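Local coordinates for nitrite reductase (Hyphomicrobium denitrificans, PDB 2DV6), which probably reduces nitrite to nitric oxide with electrons from a cytochrome c, using protein-bound copper ions, at residues A[403-408]-A[427-432]; A[144-149]-A[337-342]; A[373-378]-A[398-403]; A[324-329]-A[418-423]. All coordinates share one frame; numbering follows the deposited sequence.

In the fold
Interactions 1, 3 and 4 lie in the C-terminal cupredoxin-like domain, while interaction 2 ties that domain to a loop after strand 125-131. The six-stranded sheet containing strands 325-328, 397-404 and 371-374 carries parts of interactions 1, 3 and 4. Interactions 1 and 3 share Phe403, and their centres lie about 18 Å apart. Interaction 2 meets interaction 1 in the other sheet, where strands 341-343 and 427-431 are neighbours, and meets interaction 4 through Arg147 and Asn329. Along the chain, interaction 3 is nested inside interaction 4, whose segments alternate with those of interactions 1 and 2. Interaction 1 joins the two sheets, interaction 3 pairs strands within one, and interactions 2 and 4 add loops.

Interaction 1 (A[403-408]-A[427-432]); sequences FKIDRA and GFLNVD. With K (potassium ion), chain J.
Ile405 and Val431 meet tip to tip between the two sheets of a cupredoxin-like beta sandwich: segment 403-408 runs out of strand 397-404 in one sheet, and segment 427-432 lies on strand 427-431 in the other. No hydrogen bond crosses the contact, so it rests on apolar packing. Ile405 CG2, anti to the backbone N (CG1 at chi1 -59°), touches both valine methyls and is 3.9 Å from Val431 CG1; Ile405 CD1 reaches Val431 CG2 as well, at 4.0 Å. One layer along, Leu429 CD2 approaches the edge of the Phe403 ring near its plane, 4.1 Å from Phe403 CZ. Where the segments come nearest, Ala408 CA lies 3.5 Å from Val431 O.

Among polar contacts near the interface, Arg407 grips Ala408 O side-on through NE and NH2, with NE in the carbonyl plane on a lone pair and NH2 well above that plane; its NH1 bonds to Lys435 O.

Metal bonding occupies the side turned from strand 427-431. Potassium takes Lys404 O at 2.4 Å and Asp406 OD2 at the same 2.4 Å, with three waters and, among ligands from outside the two segments, Glu369. One of those waters, 2.3 Å from the potassium, also donates a weak hydrogen bond to Asp406 OD1 at 3.0 Å.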
# COMPACT_ATOMS: atom_id res chain seq x y z
N PHE A 403 -11.45 32.65 -43.65
CA PHE A 403 -10.87 33.92 -43.29
C PHE A 403 -9.83 34.36 -44.32
O PHE A 403 -9.12 33.54 -44.91
CB PHE A 403 -10.22 33.87 -41.91
CG PHE A 403 -9.31 32.71 -41.71
CD1 PHE A 403 -7.94 32.88 -41.72
CD2 PHE A 403 -9.84 31.42 -41.47
CE1 PHE A 403 -7.08 31.82 -41.50
CE2 PHE A 403 -9.00 30.35 -41.25
CZ PHE A 403 -7.61 30.55 -41.26
N LYS A 404 -9.78 35.66 -44.53
CA LYS A 404 -8.74 36.26 -45.34
C LYS A 404 -7.49 36.43 -44.50
O LYS A 404 -7.54 36.93 -43.38
CB LYS A 404 -9.21 37.62 -45.91
CG LYS A 404 -8.09 38.31 -46.68
CD LYS A 404 -8.57 39.52 -47.42
CE LYS A 404 -7.36 40.32 -47.93
NZ LYS A 404 -7.74 41.07 -49.17
N ILE A 405 -6.37 35.98 -45.04
CA ILE A 405 -5.08 36.18 -44.39
C ILE A 405 -4.45 37.53 -44.78
O ILE A 405 -3.88 37.65 -45.85
CB ILE A 405 -4.15 35.01 -44.71
CG1 ILE A 405 -4.78 33.70 -44.21
CG2 ILE A 405 -2.77 35.22 -44.07
CD1 ILE A 405 -4.12 32.47 -44.78
N ASP A 406 -4.55 38.52 -43.90
CA ASP A 406 -4.13 39.89 -44.25
C ASP A 406 -2.62 40.07 -44.27
O ASP A 406 -2.11 40.95 -44.94
CB ASP A 406 -4.73 40.92 -43.29
CG ASP A 406 -6.18 40.65 -43.00
OD1 ASP A 406 -7.07 41.30 -43.59
OD2 ASP A 406 -6.43 39.76 -42.17
N ARG A 407 -1.90 39.27 -43.51
CA ARG A 407 -0.47 39.46 -43.40
C ARG A 407 0.24 38.17 -43.04
O ARG A 407 -0.40 37.17 -42.72
CB ARG A 407 -0.15 40.57 -42.39
CG ARG A 407 -0.61 40.32 -40.96
CD ARG A 407 0.39 40.93 -40.03
NE ARG A 407 1.61 40.12 -40.04
CZ ARG A 407 2.80 40.48 -39.60
NH1 ARG A 407 3.02 41.70 -39.11
NH2 ARG A 407 3.80 39.62 -39.68
N ALA A 408 1.56 38.23 -43.10
CA ALA A 408 2.43 37.10 -42.94
C ALA A 408 2.50 36.60 -41.48
O ALA A 408 2.24 37.35 -40.56
CB ALA A 408 3.82 37.47 -43.44
N GLY A 427 -1.24 22.80 -34.46
CA GLY A 427 -0.84 22.77 -35.86
C GLY A 427 -0.38 24.15 -36.30
O GLY A 427 -0.71 25.16 -35.63
N PHE A 428 0.37 24.19 -37.41
CA PHE A 428 0.89 25.44 -37.98
C PHE A 428 0.27 25.73 -39.32
O PHE A 428 0.09 24.80 -40.15
CB PHE A 428 2.42 25.41 -38.13
CG PHE A 428 3.18 25.36 -36.82
CD1 PHE A 428 4.45 24.78 -36.78
CD2 PHE A 428 2.63 25.83 -35.64
CE1 PHE A 428 5.16 24.67 -35.57
CE2 PHE A 428 3.33 25.74 -34.42
CZ PHE A 428 4.60 25.16 -34.39
N LEU A 429 -0.10 26.99 -39.51
CA LEU A 429 -0.45 27.55 -40.82
C LEU A 429 0.63 28.60 -41.17
O LEU A 429 0.65 29.68 -40.60
CB LEU A 429 -1.85 28.17 -40.81
CG LEU A 429 -2.28 29.10 -41.97
CD1 LEU A 429 -2.12 28.42 -43.33
CD2 LEU A 429 -3.72 29.51 -41.78
N ASN A 430 1.53 28.24 -42.09
CA ASN A 430 2.72 29.05 -42.41
C ASN A 430 2.46 29.98 -43.58
O ASN A 430 2.15 29.51 -44.68
CB ASN A 430 3.92 28.14 -42.75
CG ASN A 430 4.39 27.35 -41.55
OD1 ASN A 430 4.45 27.88 -40.48
ND2 ASN A 430 4.74 26.08 -41.74
N VAL A 431 2.56 31.29 -43.32
CA VAL A 431 2.33 32.32 -44.33
C VAL A 431 3.59 33.20 -44.38
O VAL A 431 3.91 33.95 -43.44
CB VAL A 431 1.05 33.15 -44.06
CG1 VAL A 431 0.84 34.19 -45.15
CG2 VAL A 431 -0.24 32.20 -43.91
N ASP A 432 4.29 33.10 -45.50
CA ASP A 432 5.59 33.75 -45.66
C ASP A 432 5.45 35.25 -45.94
O ASP A 432 4.49 35.69 -46.59
CB ASP A 432 6.40 33.07 -46.79
CG ASP A 432 7.89 33.43 -46.72
OD1 ASP A 432 8.32 34.06 -45.72
OD2 ASP A 432 8.64 33.05 -47.66
K K J . -7.94 38.09 -41.34
O HOH W 1 -9.30 39.55 -42.52
O HOH W 2 -8.14 39.41 -39.25
O HOH W 3 -10.08 37.27 -40.64

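Interaction 2 (A[144-149]-A[337-342]); sequences DITRDP and RSHPLY
The turn that leads from helix 334-338 into strand 341-343 presents His339, the first residue past the helix, to the extended loop 144-149. Its imidazole is covered on both faces. Over one lies Asp148 CA, in a CH-pi contact 3.7 Å from the ring centroid and only 8° off the normal; Ser338 CB sits over the opposite face. Asp148 CG, anti to the backbone N (chi1 -176°), sets the carboxylate nearly parallel to the ring and stacked with it, and OD1 accepts from Ala150 N. Beside the ring, Pro149 CD comes within 3.5 Å of His339 CD2 and 3.3 Å of His339 O. The proline also packs on a leucine, with Pro149 CG 3.6 Å from Leu341 CD1. Replacing His339 by an alanine would probably open a gap between Asp148 CA and Ser338 CB and leave Pro149 CD without its ring neighbour. Upstream, an Asx turn shapes the loop: Asp144 OD1 accepts from Thr146 N at 3.0 Å, the donor rising 51° out of the carboxylate plane. In the fold, Pro149 and Leu341 both touch Leu335 of helix 334-338, while Leu341 also meets Phe292 of strand 290-299 and pairs by backbone bonds with strand 427-431.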
# COMPACT_ATOMS: atom_id res chain seq x y z
N ASP A 144 3.60 6.18 -41.40
CA ASP A 144 3.01 7.51 -41.35
C ASP A 144 1.52 7.38 -41.63
O ASP A 144 1.12 6.97 -42.72
CB ASP A 144 3.68 8.44 -42.35
CG ASP A 144 3.04 9.82 -42.40
OD1 ASP A 144 2.32 10.25 -41.45
OD2 ASP A 144 3.29 10.51 -43.41
N ILE A 145 0.69 7.67 -40.63
CA ILE A 145 -0.77 7.54 -40.78
C ILE A 145 -1.45 8.91 -40.84
O ILE A 145 -2.65 9.02 -40.69
CB ILE A 145 -1.39 6.61 -39.66
CG1 ILE A 145 -0.98 7.04 -38.24
CG2 ILE A 145 -1.00 5.13 -39.94
CD1 ILE A 145 -1.31 8.51 -37.92
N THR A 146 -0.68 9.98 -41.07
CA THR A 146 -1.24 11.32 -41.01
C THR A 146 -1.87 11.69 -42.33
O THR A 146 -1.37 11.34 -43.39
CB THR A 146 -0.16 12.38 -40.68
OG1 THR A 146 0.87 12.32 -41.68
CG2 THR A 146 0.46 12.13 -39.27
N ARG A 147 -2.96 12.45 -42.26
CA ARG A 147 -3.59 13.03 -43.41
C ARG A 147 -2.97 14.42 -43.58
O ARG A 147 -3.09 15.26 -42.68
CB ARG A 147 -5.05 13.23 -43.11
CG ARG A 147 -5.88 13.74 -44.26
CD ARG A 147 -6.75 12.58 -44.66
NE ARG A 147 -6.28 12.11 -45.89
CZ ARG A 147 -6.49 10.91 -46.39
NH1 ARG A 147 -7.11 9.96 -45.72
NH2 ARG A 147 -6.00 10.67 -47.59
N ASP A 148 -2.35 14.66 -44.74
CA ASP A 148 -1.91 15.99 -45.18
C ASP A 148 -3.15 16.90 -45.22
O ASP A 148 -4.18 16.51 -45.76
CB ASP A 148 -1.25 15.84 -46.57
CG ASP A 148 -0.65 17.17 -47.11
OD1 ASP A 148 -1.20 18.26 -46.85
OD2 ASP A 148 0.38 17.10 -47.81
N PRO A 149 -3.12 18.08 -44.58
CA PRO A 149 -4.34 18.89 -44.58
C PRO A 149 -4.71 19.53 -45.95
O PRO A 149 -5.83 20.06 -46.09
CB PRO A 149 -4.02 19.99 -43.57
CG PRO A 149 -2.47 20.13 -43.66
CD PRO A 149 -2.03 18.69 -43.80
N ARG A 337 5.38 19.59 -37.97
CA ARG A 337 6.62 19.16 -38.60
C ARG A 337 6.35 18.31 -39.85
O ARG A 337 7.07 18.42 -40.85
CB ARG A 337 7.49 18.40 -37.58
CG ARG A 337 8.16 19.33 -36.51
CD ARG A 337 8.91 18.58 -35.41
NE ARG A 337 10.31 18.09 -35.64
CZ ARG A 337 11.14 18.47 -36.61
NH1 ARG A 337 12.35 17.95 -36.68
NH2 ARG A 337 10.76 19.38 -37.52
N SER A 338 5.32 17.47 -39.82
CA SER A 338 5.10 16.53 -40.88
C SER A 338 4.55 17.24 -42.10
O SER A 338 5.15 17.16 -43.16
CB SER A 338 4.24 15.36 -40.44
OG SER A 338 4.94 14.65 -39.44
N HIS A 339 3.41 17.92 -41.95
CA HIS A 339 2.87 18.74 -43.03
C HIS A 339 2.01 19.87 -42.53
O HIS A 339 0.77 19.75 -42.47
CB HIS A 339 2.08 17.89 -44.03
CG HIS A 339 1.42 16.72 -43.39
ND1 HIS A 339 1.75 15.41 -43.72
CD2 HIS A 339 0.48 16.65 -42.42
CE1 HIS A 339 1.03 14.60 -42.97
NE2 HIS A 339 0.25 15.32 -42.17
N PRO A 340 2.65 21.00 -42.21
CA PRO A 340 1.88 22.16 -41.82
C PRO A 340 0.98 22.60 -42.96
O PRO A 340 1.12 22.13 -44.11
CB PRO A 340 2.95 23.21 -41.52
CG PRO A 340 4.19 22.73 -42.18
CD PRO A 340 4.11 21.25 -42.19
N LEU A 341 0.02 23.45 -42.64
CA LEU A 341 -0.71 24.20 -43.64
C LEU A 341 0.15 25.36 -44.16
O LEU A 341 0.93 25.95 -43.42
CB LEU A 341 -2.03 24.72 -43.08
CG LEU A 341 -3.17 23.81 -42.58
CD1 LEU A 341 -2.75 22.95 -41.37
CD2 LEU A 341 -4.40 24.70 -42.24
N TYR A 342 0.02 25.67 -45.45
CA TYR A 342 0.78 26.73 -46.14
C TYR A 342 -0.21 27.57 -46.92
O TYR A 342 -1.04 27.01 -47.64
CB TYR A 342 1.79 26.14 -47.14
CG TYR A 342 3.00 25.52 -46.49
CD1 TYR A 342 4.01 26.33 -45.94
CD2 TYR A 342 3.14 24.13 -46.41
CE1 TYR A 342 5.14 25.78 -45.31
CE2 TYR A 342 4.27 23.56 -45.81
CZ TYR A 342 5.26 24.39 -45.26
OH TYR A 342 6.36 23.81 -44.67

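Interaction 3 (A[373-378]-A[398-403]); sequences HVYSLG and ATIVDF
The Tyr375 ring meets segment 398-403 by its edge: Ile400 O lies near the ring plane, 3.4 Å from Tyr375 CD1, and Asp402 OD1 is likewise in plane, beyond Tyr375 CE1. Ring and carboxylate planes stand 63° apart. A single water closes the corner between their polar ends, 2.5 Å from Tyr375 OH and donating to Asp402 OD1 at 2.7 Å. Ile400 CB also touches the ring at Tyr375 CD1, 3.4 Å away. With CG beside the backbone N (chi1 -71°), the tyrosine lies across the isoleucine. Beyond the two segments, Pro286 and Pro384 also touch the ring.

These side chains border an antiparallel pairing of strands 371-374 and 397-404 in the six-stranded sheet of the cupredoxin-like domain. His373 and Asp402 form a hydrogen-bonded pair, each N donating to the other's O, and His373 lies on the same sheet face as Asp402. Val374 and Val401, the next pair, are non-hydrogen-bonded and turn to the other face, side by side, with Val374 CG2 and Val401 CG1 4.0 Å apart.

Tyr375 N continues the pattern to Ile400 O at 2.9 Å, in an almost straight bond of 170°. Tyr375 is also the centre of an inverse gamma turn. Its carbonyl oxygen, Tyr375 O, receives Thr399 OG1 and Gly378 N from opposite faces of the carbonyl plane. Gly378 CA lies 3.1 Å from Ala398 O, so close that a beta carbon on Gly378 would clash with that oxygen.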
# COMPACT_ATOMS: atom_id res chain seq x y z
N HIS A 373 -16.03 34.02 -41.35
CA HIS A 373 -17.30 33.26 -41.36
C HIS A 373 -17.15 31.94 -40.65
O HIS A 373 -16.18 31.19 -40.87
CB HIS A 373 -17.84 33.01 -42.79
CG HIS A 373 -18.05 34.28 -43.57
ND1 HIS A 373 -19.15 35.10 -43.38
CD2 HIS A 373 -17.25 34.92 -44.46
CE1 HIS A 373 -19.05 36.15 -44.17
NE2 HIS A 373 -17.90 36.08 -44.82
N VAL A 374 -18.14 31.65 -39.80
CA VAL A 374 -18.23 30.37 -39.11
C VAL A 374 -19.57 29.75 -39.44
O VAL A 374 -20.64 30.37 -39.22
CB VAL A 374 -18.10 30.56 -37.56
CG1 VAL A 374 -18.48 29.27 -36.84
CG2 VAL A 374 -16.70 31.01 -37.21
N TYR A 375 -19.52 28.54 -39.99
CA TYR A 375 -20.76 27.80 -40.34
C TYR A 375 -21.30 27.07 -39.11
O TYR A 375 -20.94 25.90 -38.87
CB TYR A 375 -20.52 26.87 -41.56
CG TYR A 375 -20.38 27.68 -42.85
CD1 TYR A 375 -19.17 28.32 -43.16
CD2 TYR A 375 -21.44 27.87 -43.71
CE1 TYR A 375 -19.02 29.09 -44.31
CE2 TYR A 375 -21.32 28.67 -44.88
CZ TYR A 375 -20.10 29.26 -45.18
OH TYR A 375 -19.94 30.05 -46.33
N SER A 376 -22.14 27.75 -38.30
CA SER A 376 -22.56 27.19 -37.00
C SER A 376 -23.07 25.76 -37.11
O SER A 376 -23.95 25.51 -37.93
CB SER A 376 -23.68 27.99 -36.32
OG SER A 376 -23.84 29.28 -36.85
N LEU A 377 -22.56 24.85 -36.28
CA LEU A 377 -23.03 23.46 -36.17
C LEU A 377 -22.92 22.67 -37.48
O LEU A 377 -23.52 21.60 -37.63
CB LEU A 377 -24.46 23.37 -35.58
CG LEU A 377 -24.58 23.86 -34.13
CD1 LEU A 377 -25.98 23.63 -33.56
CD2 LEU A 377 -23.50 23.21 -33.22
N GLY A 378 -22.14 23.22 -38.40
CA GLY A 378 -21.89 22.59 -39.70
C GLY A 378 -23.00 22.92 -40.70
O GLY A 378 -23.03 22.35 -41.78
N ALA A 398 -18.92 18.91 -37.14
CA ALA A 398 -17.92 19.57 -38.00
C ALA A 398 -18.37 21.01 -38.24
O ALA A 398 -19.54 21.33 -38.04
CB ALA A 398 -17.77 18.82 -39.29
N THR A 399 -17.43 21.87 -38.61
CA THR A 399 -17.76 23.22 -39.13
C THR A 399 -16.87 23.58 -40.30
O THR A 399 -15.93 22.90 -40.63
CB THR A 399 -17.65 24.19 -37.95
OG1 THR A 399 -18.19 25.53 -38.05
CG2 THR A 399 -16.30 24.13 -37.24
N ILE A 400 -17.15 24.76 -40.82
CA ILE A 400 -16.39 25.39 -41.86
C ILE A 400 -16.04 26.77 -41.33
O ILE A 400 -16.91 27.48 -40.79
CB ILE A 400 -17.24 25.51 -43.14
CG1 ILE A 400 -17.52 24.11 -43.71
CG2 ILE A 400 -16.52 26.39 -44.20
CD1 ILE A 400 -18.60 24.07 -44.82
N VAL A 401 -14.76 27.12 -41.40
CA VAL A 401 -14.34 28.49 -41.09
C VAL A 401 -13.62 29.04 -42.31
O VAL A 401 -12.88 28.29 -42.97
CB VAL A 401 -13.50 28.59 -39.78
CG1 VAL A 401 -14.33 28.07 -38.55
CG2 VAL A 401 -12.18 27.83 -39.91
N ASP A 402 -13.89 30.30 -42.65
CA ASP A 402 -13.24 31.01 -43.78
C ASP A 402 -12.63 32.26 -43.17
O ASP A 402 -13.26 32.89 -42.33
CB ASP A 402 -14.23 31.51 -44.86
CG ASP A 402 -14.95 30.38 -45.61
OD1 ASP A 402 -15.96 30.68 -46.31
OD2 ASP A 402 -14.53 29.20 -45.51
N PHE A 403 -11.45 32.65 -43.65
CA PHE A 403 -10.87 33.92 -43.29
C PHE A 403 -9.83 34.36 -44.32
O PHE A 403 -9.12 33.54 -44.91
CB PHE A 403 -10.22 33.87 -41.91
CG PHE A 403 -9.31 32.71 -41.71
CD1 PHE A 403 -7.94 32.88 -41.72
CD2 PHE A 403 -9.84 31.42 -41.47
CE1 PHE A 403 -7.08 31.82 -41.50
CE2 PHE A 403 -9.00 30.35 -41.25
CZ PHE A 403 -7.61 30.55 -41.26
O HOH W 4 -18.33 32.00 -46.31

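Interaction 4 (A[324-329]-A[418-423]); sequences EYFLFN and LSRLEH
Phe326 and Arg420 lie face to face, the extended arginine chain crossing over the aromatic ring where strand 325-328 meets the helix-like turn 418-422 of a cupredoxin-like domain. This is CH-pi packing. Phe326 CG, anti to the carbonyl carbon and beside the backbone N (chi1 -80°), turns the ring toward Arg420. Arg420 CD stands 3.5 Å from the Phe326 centroid, 13° off the normal, and the guanidinium plane is only 3° from the ring plane. At the ring's edge, in plane, His423 CB is 3.7 Å from Phe326 CD2. An alanine in place of Phe326 would probably open a gap under Arg420 CG and CD and cost His423 CB its contact at the ring edge.

Two hydrogen bonds link the segments. His423 ND1 donates to Glu324 O at 2.6 Å, the acceptor lying close to the imidazole plane while the donor sits above the carbonyl plane. Phe326 N donates to His423 O at 2.8 Å, again from above the carbonyl plane. Since His423 NE2 bonds to Ile319 O of a neighbouring subunit, bonds at both ND1 and NE2 fix the ring's rotation. Tyr325 CA makes a CA-H...O contact of 3.3 Å with His423 O.

Charges continue beyond the segments: Arg420 NE pairs with Glu321 of that neighbouring subunit and NH1 with Asp415.

In the sheet, Glu324 and Tyr325 face Ile299 as a classic beta bulge, placing strand 325-328 on strand 290-299. Phe360 meets the Phe326 ring edge-to-face, and segment 418-423 lies in the connection between strands 409-415 and 427-431.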
# COMPACT_ATOMS: atom_id res chain seq x y z
N GLU A 324 -4.82 10.62 -23.17
CA GLU A 324 -3.40 10.92 -23.02
C GLU A 324 -2.90 11.78 -24.18
O GLU A 324 -2.01 12.60 -23.99
CB GLU A 324 -2.58 9.62 -22.95
CG GLU A 324 -2.84 8.84 -21.67
CD GLU A 324 -2.32 9.58 -20.41
OE1 GLU A 324 -1.48 10.49 -20.52
OE2 GLU A 324 -2.76 9.25 -19.30
N TYR A 325 -3.43 11.53 -25.38
CA TYR A 325 -3.02 12.26 -26.57
C TYR A 325 -4.24 12.94 -27.17
O TYR A 325 -5.31 12.34 -27.23
CB TYR A 325 -2.42 11.31 -27.61
CG TYR A 325 -1.07 10.71 -27.20
CD1 TYR A 325 -1.00 9.61 -26.36
CD2 TYR A 325 0.13 11.26 -27.69
CE1 TYR A 325 0.25 9.07 -25.99
CE2 TYR A 325 1.36 10.75 -27.31
CZ TYR A 325 1.42 9.67 -26.48
OH TYR A 325 2.67 9.17 -26.15
N PHE A 326 -4.07 14.20 -27.57
CA PHE A 326 -5.08 14.92 -28.33
C PHE A 326 -4.37 15.29 -29.64
O PHE A 326 -3.22 15.85 -29.58
CB PHE A 326 -5.48 16.22 -27.66
CG PHE A 326 -6.45 16.07 -26.54
CD1 PHE A 326 -7.82 16.15 -26.80
CD2 PHE A 326 -6.01 15.90 -25.25
CE1 PHE A 326 -8.75 16.05 -25.75
CE2 PHE A 326 -6.93 15.80 -24.21
CZ PHE A 326 -8.30 15.87 -24.48
N LEU A 327 -5.01 15.01 -30.77
CA LEU A 327 -4.30 15.00 -32.04
C LEU A 327 -5.03 15.69 -33.19
O LEU A 327 -6.26 15.52 -33.33
CB LEU A 327 -4.11 13.55 -32.43
CG LEU A 327 -2.94 12.63 -32.01
CD1 LEU A 327 -1.82 13.21 -31.12
CD2 LEU A 327 -3.47 11.29 -31.58
N PHE A 328 -4.29 16.45 -34.01
CA PHE A 328 -4.80 16.94 -35.29
C PHE A 328 -4.29 15.93 -36.32
O PHE A 328 -3.11 15.64 -36.36
CB PHE A 328 -4.28 18.35 -35.65
CG PHE A 328 -4.94 19.48 -34.88
CD1 PHE A 328 -6.32 19.48 -34.65
CD2 PHE A 328 -4.17 20.58 -34.41
CE1 PHE A 328 -6.94 20.54 -33.93
CE2 PHE A 328 -4.78 21.62 -33.72
CZ PHE A 328 -6.16 21.58 -33.45
N ASN A 329 -5.18 15.39 -37.16
CA ASN A 329 -4.73 14.56 -38.29
C ASN A 329 -3.74 13.46 -37.92
O ASN A 329 -2.69 13.31 -38.57
CB ASN A 329 -4.23 15.44 -39.45
CG ASN A 329 -5.34 16.27 -40.06
OD1 ASN A 329 -6.36 16.47 -39.42
ND2 ASN A 329 -5.17 16.74 -41.32
N LEU A 418 -6.39 24.81 -23.49
CA LEU A 418 -4.95 24.85 -23.77
C LEU A 418 -4.03 23.82 -23.05
O LEU A 418 -2.88 23.62 -23.44
CB LEU A 418 -4.50 26.29 -23.57
CG LEU A 418 -4.27 27.16 -24.83
CD1 LEU A 418 -4.73 26.60 -26.23
CD2 LEU A 418 -4.60 28.59 -24.65
N SER A 419 -4.50 23.15 -22.00
CA SER A 419 -3.71 22.01 -21.52
C SER A 419 -3.47 20.98 -22.66
O SER A 419 -2.55 20.14 -22.59
CB SER A 419 -4.40 21.32 -20.33
OG SER A 419 -4.23 22.11 -19.16
N ARG A 420 -4.34 20.99 -23.65
CA ARG A 420 -4.20 20.01 -24.75
C ARG A 420 -2.98 20.27 -25.66
O ARG A 420 -2.53 19.35 -26.32
CB ARG A 420 -5.53 19.89 -25.51
CG ARG A 420 -6.65 19.40 -24.57
CD ARG A 420 -8.06 19.44 -25.16
NE ARG A 420 -9.01 19.37 -24.05
CZ ARG A 420 -10.34 19.48 -24.14
NH1 ARG A 420 -10.96 19.63 -25.31
NH2 ARG A 420 -11.04 19.44 -23.03
N LEU A 421 -2.44 21.50 -25.68
CA LEU A 421 -1.16 21.82 -26.37
C LEU A 421 -0.08 20.82 -25.95
O LEU A 421 0.68 20.29 -26.78
CB LEU A 421 -0.67 23.21 -25.99
CG LEU A 421 -1.33 24.46 -26.54
CD1 LEU A 421 -0.61 25.74 -26.03
CD2 LEU A 421 -1.34 24.41 -28.08
N GLU A 422 -0.09 20.47 -24.67
CA GLU A 422 0.95 19.61 -24.12
C GLU A 422 0.62 18.14 -24.31
O GLU A 422 1.47 17.30 -24.06
CB GLU A 422 1.28 20.03 -22.66
CG GLU A 422 1.25 21.62 -22.50
CD GLU A 422 2.09 22.20 -21.32
OE1 GLU A 422 2.84 21.41 -20.63
OE2 GLU A 422 1.98 23.46 -21.11
N HIS A 423 -0.58 17.80 -24.79
CA HIS A 423 -0.94 16.42 -25.10
C HIS A 423 -0.91 16.16 -26.61
O HIS A 423 -1.46 15.16 -27.10
CB HIS A 423 -2.35 16.08 -24.59
CG HIS A 423 -2.42 15.90 -23.11
ND1 HIS A 423 -2.17 14.70 -22.50
CD2 HIS A 423 -2.68 16.78 -22.12
CE1 HIS A 423 -2.27 14.84 -21.19
NE2 HIS A 423 -2.58 16.09 -20.94